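PDB 2CU2: putative mannose-1-phosphate guanylyl transferase from Thermus thermophilus, which probably transfers a guanylyl group from GTP to mannose 1-phosphate, releasing pyrophosphate and forming GDP-mannose. Local coordinates for residues E101-P107 / G188-P194; A117-A121 / V247-F251. One frame throughout, in Å; residues are numbered along the deposited sequence.

Contact 1: E101-P107 / G188-P194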
loop_
_atom_site.group_PDB
_atom_site.type_symbol
_atom_site.label_atom_id
_atom_site.label_comp_id
_atom_site.label_asym_id
_atom_site.label_seq_id
_atom_site.Cartn_x
_atom_site.Cartn_y
_atom_site.Cartn_z
ATOM N N GLU A 101 31.810 -33.774 -19.605
ATOM C CA GLU A 101 32.406 -34.634 -18.584
ATOM C C GLU A 101 31.796 -34.330 -17.222
ATOM O O GLU A 101 31.869 -35.139 -16.298
ATOM C CB GLU A 101 33.913 -34.400 -18.502
ATOM C CG GLU A 101 34.692 -34.854 -19.718
ATOM C CD GLU A 101 36.051 -34.191 -19.795
ATOM O OE1 GLU A 101 36.151 -33.121 -20.431
ATOM O OE2 GLU A 101 37.013 -34.733 -19.213
ATOM N N ARG A 102 31.206 -33.148 -17.104
ATOM C CA ARG A 102 30.594 -32.728 -15.856
ATOM C C ARG A 102 29.355 -31.888 -16.108
ATOM O O ARG A 102 29.305 -31.098 -17.058
ATOM C CB ARG A 102 31.585 -31.898 -15.032
ATOM C CG ARG A 102 32.756 -32.667 -14.458
ATOM C CD ARG A 102 32.346 -33.465 -13.236
ATOM N NE ARG A 102 33.502 -34.069 -12.576
ATOM C CZ ARG A 102 34.133 -35.156 -13.010
ATOM N NH1 ARG A 102 33.716 -35.770 -14.109
ATOM N NH2 ARG A 102 35.186 -35.621 -12.348
ATOM N N LEU A 103 28.352 -32.069 -15.259
ATOM C CA LEU A 103 27.138 -31.279 -15.359
ATOM C C LEU A 103 26.862 -30.668 -13.990
ATOM O O LEU A 103 26.815 -31.363 -12.974
ATOM C CB LEU A 103 25.937 -32.123 -15.803
ATOM C CG LEU A 103 24.633 -31.320 -15.854
ATOM C CD1 LEU A 103 24.763 -30.179 -16.856
ATOM C CD2 LEU A 103 23.466 -32.233 -16.210
ATOM N N LEU A 104 26.693 -29.355 -13.983
ATOM C CA LEU A 104 26.415 -28.622 -12.765
ATOM C C LEU A 104 24.929 -28.250 -12.831
ATOM O O LEU A 104 24.453 -27.767 -13.857
ATOM C CB LEU A 104 27.302 -27.377 -12.743
ATOM C CG LEU A 104 27.783 -26.781 -11.427
ATOM C CD1 LEU A 104 28.232 -27.873 -10.465
ATOM C CD2 LEU A 104 28.929 -25.827 -11.746
ATOM N N VAL A 105 24.194 -28.513 -11.759
ATOM C CA VAL A 105 22.771 -28.196 -11.729
ATOM C C VAL A 105 22.490 -27.180 -10.629
ATOM O O VAL A 105 22.818 -27.411 -9.465
ATOM C CB VAL A 105 21.919 -29.460 -11.468
ATOM C CG1 VAL A 105 20.477 -29.072 -11.199
ATOM C CG2 VAL A 105 21.998 -30.395 -12.662
ATOM N N LEU A 106 21.883 -26.054 -10.990
ATOM C CA LEU A 106 21.584 -25.038 -9.993
ATOM C C LEU A 106 20.297 -24.253 -10.214
ATOM O O LEU A 106 19.879 -24.009 -11.349
ATOM C CB LEU A 106 22.746 -24.051 -9.883
ATOM C CG LEU A 106 23.228 -23.451 -11.202
ATOM C CD1 LEU A 106 23.088 -21.941 -11.175
ATOM C CD2 LEU A 106 24.670 -23.850 -11.423
ATOM N N PRO A 107 19.646 -23.844 -9.113
ATOM C CA PRO A 107 18.454 -23.006 -9.135
ATOM C C PRO A 107 18.803 -21.549 -9.437
ATOM O O PRO A 107 19.887 -21.064 -9.143
ATOM C CB PRO A 107 17.789 -23.117 -7.769
ATOM C CG PRO A 107 18.880 -23.489 -6.775
ATOM C CD PRO A 107 20.002 -24.123 -7.728
ATOM N N GLY A 188 20.533 -27.041 -2.973
ATOM C CA GLY A 188 19.821 -27.061 -4.248
ATOM C C GLY A 188 20.774 -27.150 -5.449
ATOM O O GLY A 188 20.374 -27.087 -6.604
ATOM N N VAL A 189 22.082 -27.261 -5.147
ATOM C CA VAL A 189 23.061 -27.356 -6.228
ATOM C C VAL A 189 23.724 -28.735 -6.274
ATOM O O VAL A 189 24.006 -29.361 -5.261
ATOM C CB VAL A 189 24.120 -26.274 -6.017
ATOM C CG1 VAL A 189 25.182 -26.364 -7.110
ATOM C CG2 VAL A 189 23.471 -24.905 -6.062
ATOM N N PHE A 190 23.942 -29.221 -7.512
ATOM C CA PHE A 190 24.499 -30.562 -7.663
ATOM C C PHE A 190 25.555 -30.621 -8.773
ATOM O O PHE A 190 25.535 -29.854 -9.726
ATOM C CB PHE A 190 23.354 -31.523 -7.986
ATOM C CG PHE A 190 22.303 -31.439 -6.918
ATOM C CD1 PHE A 190 21.169 -30.664 -7.130
ATOM C CD2 PHE A 190 22.457 -32.145 -5.736
ATOM C CE1 PHE A 190 20.186 -30.600 -6.154
ATOM C CE2 PHE A 190 21.464 -32.078 -4.763
ATOM C CZ PHE A 190 20.326 -31.308 -4.968
ATOM N N ALA A 191 26.509 -31.552 -8.585
ATOM C CA ALA A 191 27.555 -31.738 -9.582
ATOM C C ALA A 191 27.870 -33.222 -9.778
ATOM O O ALA A 191 28.093 -33.963 -8.831
ATOM C CB ALA A 191 28.807 -31.001 -9.104
ATOM N N PHE A 192 27.818 -33.643 -11.054
ATOM C CA PHE A 192 28.094 -35.040 -11.364
ATOM C C PHE A 192 28.418 -35.217 -12.846
ATOM O O PHE A 192 28.094 -34.390 -13.687
ATOM C CB PHE A 192 26.847 -35.856 -11.018
ATOM C CG PHE A 192 25.627 -35.203 -11.604
ATOM C CD1 PHE A 192 25.271 -35.459 -12.923
ATOM C CD2 PHE A 192 24.851 -34.363 -10.820
ATOM C CE1 PHE A 192 24.131 -34.873 -13.455
ATOM C CE2 PHE A 192 23.710 -33.779 -11.361
ATOM C CZ PHE A 192 23.345 -34.031 -12.678
ATOM N N ALA A 193 29.125 -36.317 -13.152
ATOM C CA ALA A 193 29.237 -36.694 -14.552
ATOM C C ALA A 193 27.882 -37.179 -15.063
ATOM O O ALA A 193 27.137 -37.869 -14.374
ATOM C CB ALA A 193 30.269 -37.817 -14.669
ATOM N N PRO A 194 27.534 -36.756 -16.287
ATOM C CA PRO A 194 26.255 -37.115 -16.874
ATOM C C PRO A 194 25.933 -38.608 -16.719
ATOM O O PRO A 194 24.807 -39.005 -16.442
ATOM C CB PRO A 194 26.294 -36.704 -18.342
ATOM C CG PRO A 194 27.359 -35.619 -18.479
ATOM C CD PRO A 194 28.288 -35.908 -17.202
#
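Leu-103 and Phe-192 face each other as an antiparallel hydrogen-bonded pair, and on this side of the sheet the packing is close. Phe-192 takes the cramped rotamer with CG between its backbone N and carbonyl carbon (chi1 48°), which lays the ring back across strand 102-107: Leu-103 O sits over the centre of one ring face, CE1 lies 3.9 Å from Leu-103 CD2, and CZ is 3.9 Å from Val-105 CG2. Helix 83-98 closes this layer through Val-88 and Val-92. The backbones are tied by paired bonds, Leu-103 N to Phe-192 O and Val-105 N to Phe-190 O, both 2.8 Å, each with its return bond. On the reverse face Leu-104 CD1 presses on Ala-191 CB at 3.5 Å, closer than usual for two carbons, beneath helix 115-128. Toward Glu-101 the contact loosens and meets solvent: Ala-193 CB lies 4.0 Å from Arg-102 NH1, and within 101-107 that NH1 reaches Glu-101 O at 2.9 Å, from above the carbonyl plane, while NE bonds to Leu-126 O of that helix. Ala-193 is the N-cap residue of helix 194-204. An antiparallel strand set beside parallel ones, with helices on both faces, is characteristic of the Rossmann-like GT-A nucleotidyltransferase fold.

Contact 2: A117-A121 / V247-F251. With SO4 (sulfate ion), chain C.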
loop_
_atom_site.group_PDB
_atom_site.type_symbol
_atom_site.label_atom_id
_atom_site.label_comp_id
_atom_site.label_asym_id
_atom_site.label_seq_id
_atom_site.Cartn_x
_atom_site.Cartn_y
_atom_site.Cartn_z
ATOM N N ALA A 117 33.072 -16.809 -3.442
ATOM C CA ALA A 117 32.998 -17.963 -2.556
ATOM C C ALA A 117 32.030 -18.990 -3.144
ATOM O O ALA A 117 32.195 -20.192 -2.949
ATOM C CB ALA A 117 32.541 -17.533 -1.165
ATOM N N TYR A 118 31.031 -18.508 -3.876
ATOM C CA TYR A 118 30.045 -19.383 -4.498
ATOM C C TYR A 118 30.738 -20.204 -5.583
ATOM O O TYR A 118 30.575 -21.426 -5.655
ATOM C CB TYR A 118 28.920 -18.549 -5.113
ATOM C CG TYR A 118 27.831 -19.368 -5.776
ATOM C CD1 TYR A 118 26.665 -19.710 -5.089
ATOM C CD2 TYR A 118 27.954 -19.770 -7.111
ATOM C CE1 TYR A 118 25.640 -20.426 -5.713
ATOM C CE2 TYR A 118 26.939 -20.484 -7.749
ATOM C CZ TYR A 118 25.783 -20.809 -7.045
ATOM O OH TYR A 118 24.777 -21.507 -7.677
ATOM N N ARG A 119 31.517 -19.530 -6.426
ATOM C CA ARG A 119 32.233 -20.224 -7.489
ATOM C C ARG A 119 33.246 -21.205 -6.916
ATOM O O ARG A 119 33.374 -22.322 -7.404
ATOM C CB ARG A 119 32.934 -19.227 -8.411
ATOM C CG ARG A 119 31.980 -18.483 -9.331
ATOM C CD ARG A 119 32.746 -17.722 -10.405
ATOM N NE ARG A 119 33.446 -16.559 -9.868
ATOM C CZ ARG A 119 32.879 -15.375 -9.645
ATOM N NH1 ARG A 119 31.589 -15.181 -9.910
ATOM N NH2 ARG A 119 33.610 -14.376 -9.159
ATOM N N GLU A 120 33.954 -20.801 -5.866
ATOM C CA GLU A 120 34.947 -21.679 -5.260
ATOM C C GLU A 120 34.284 -22.960 -4.759
ATOM O O GLU A 120 34.844 -24.050 -4.898
ATOM C CB GLU A 120 35.685 -20.947 -4.132
ATOM C CG GLU A 120 36.727 -19.969 -4.671
ATOM C CD GLU A 120 37.397 -19.130 -3.595
ATOM O OE1 GLU A 120 36.999 -19.238 -2.414
ATOM O OE2 GLU A 120 38.314 -18.350 -3.937
ATOM N N ALA A 121 33.080 -22.837 -4.206
ATOM C CA ALA A 121 32.351 -24.012 -3.722
ATOM C C ALA A 121 31.963 -24.926 -4.892
ATOM O O ALA A 121 32.063 -26.154 -4.796
ATOM C CB ALA A 121 31.099 -23.581 -2.964
ATOM N N VAL A 247 29.839 -30.501 -0.301
ATOM C CA VAL A 247 30.677 -29.322 -0.119
ATOM C C VAL A 247 29.938 -28.220 0.644
ATOM O O VAL A 247 28.820 -27.840 0.324
ATOM C CB VAL A 247 31.098 -28.815 -1.499
ATOM C CG1 VAL A 247 31.967 -27.567 -1.351
ATOM C CG2 VAL A 247 31.891 -29.887 -2.221
ATOM N N LEU A 248 30.592 -27.731 1.715
ATOM C CA LEU A 248 29.972 -26.682 2.513
ATOM C C LEU A 248 30.290 -25.287 1.967
ATOM O O LEU A 248 31.433 -24.856 1.893
ATOM C CB LEU A 248 30.496 -26.801 3.946
ATOM C CG LEU A 248 29.910 -27.999 4.696
ATOM C CD1 LEU A 248 30.198 -27.942 6.196
ATOM C CD2 LEU A 248 28.393 -28.108 4.554
ATOM N N GLY A 249 29.223 -24.589 1.538
ATOM C CA GLY A 249 29.391 -23.205 1.108
ATOM C C GLY A 249 29.295 -22.254 2.304
ATOM O O GLY A 249 28.471 -22.410 3.194
ATOM N N ARG A 250 30.207 -21.263 2.332
ATOM C CA ARG A 250 30.243 -20.363 3.481
ATOM C C ARG A 250 29.804 -18.944 3.115
ATOM O O ARG A 250 29.944 -18.000 3.883
ATOM C CB ARG A 250 31.671 -20.339 4.018
ATOM C CG ARG A 250 32.230 -21.739 4.257
ATOM C CD ARG A 250 33.279 -21.747 5.372
ATOM N NE ARG A 250 33.761 -23.109 5.615
ATOM C CZ ARG A 250 32.981 -23.914 6.360
ATOM N NH1 ARG A 250 31.826 -23.473 6.828
ATOM N NH2 ARG A 250 33.374 -25.166 6.615
ATOM N N PHE A 251 29.244 -18.797 1.902
ATOM C CA PHE A 251 28.621 -17.533 1.547
ATOM C C PHE A 251 27.185 -17.428 2.063
ATOM O O PHE A 251 26.521 -18.422 2.326
ATOM C CB PHE A 251 28.632 -17.425 0.023
ATOM C CG PHE A 251 28.123 -18.701 -0.580
ATOM C CD1 PHE A 251 26.755 -18.944 -0.622
ATOM C CD2 PHE A 251 29.016 -19.639 -1.069
ATOM C CE1 PHE A 251 26.284 -20.135 -1.156
ATOM C CE2 PHE A 251 28.536 -20.831 -1.605
ATOM C CZ PHE A 251 27.171 -21.082 -1.652
HETATM S S SO4 C . 36.889 -15.824 -9.486
HETATM O O1 SO4 C . 36.212 -14.585 -9.680
HETATM O O2 SO4 C . 38.295 -15.828 -9.285
HETATM O O3 SO4 C . 36.602 -16.725 -10.717
HETATM O O4 SO4 C . 36.324 -16.573 -8.380
HETATM O O HOH W 1 32.332 -21.011 -0.256
#
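Phe-251 lays one face of its ring against Tyr-118, whose CD1 stands 3.7 Å above the plane, displaced toward the rim. The two rings are inclined at 49° with centroids 5.4 Å apart, an oblique meeting. Tyr-118 swings its CG anti to the backbone N (chi1 -179°), bringing the CD1 side of the ring to Phe-251 CZ. The phenylalanine also presses on the helix backbone, CD2 and CE2 both close to Tyr-118 CA, while Ala-121 CB meets the ring at its edge, in plane, 4.0 Å from Phe-251 CE2. Gly-249 C backs the opposite face, so the ring is clasped between the helix and its own chain. Further along, Val-247 CG1 touches Ala-121 O at 3.7 Å. The polar link between the segments is slight: a water donates to Ala-117 O at 2.8 Å and accepts only a weak bond from Arg-250 N. Arg-119 takes no part in the contact; its NH2 holds O1 of a sulfate, probably a crystallisation additive, at 2.7 Å, and NH1 bonds to Arg-44 O. Leu-137 and Leu-139 of strand 134-139 add to the apolar surroundings of Phe-251. A helix seated through alanines on a strand end and on the phenylalanine just after it is the helix-on-sheet layering of an alpha/beta nucleotidyltransferase domain.

Overall arrangement
The two contacts have centres about 14 Å apart and belong to one nucleotidyltransferase domain. Along the chain their segments alternate: 101-107, 117-121, 188-194, then 247-251, so the two contacts cross along the chain. Strand 184-192 pairs with 102-107 and with 134-139, both antiparallel, and 134-139 in turn pairs with 244-249, putting both contacts on the same mixed sheet. Helix 115-128 bridges them: its first turns form contact 2, while Leu-122, Met-125 and Leu-126 pack on contact 1. They meet directly where Tyr-118 OH packs 3.9 Å from Leu-106 CD1. Helix 115-128 thus packs on strands that are far apart in sequence, within one alpha/beta domain.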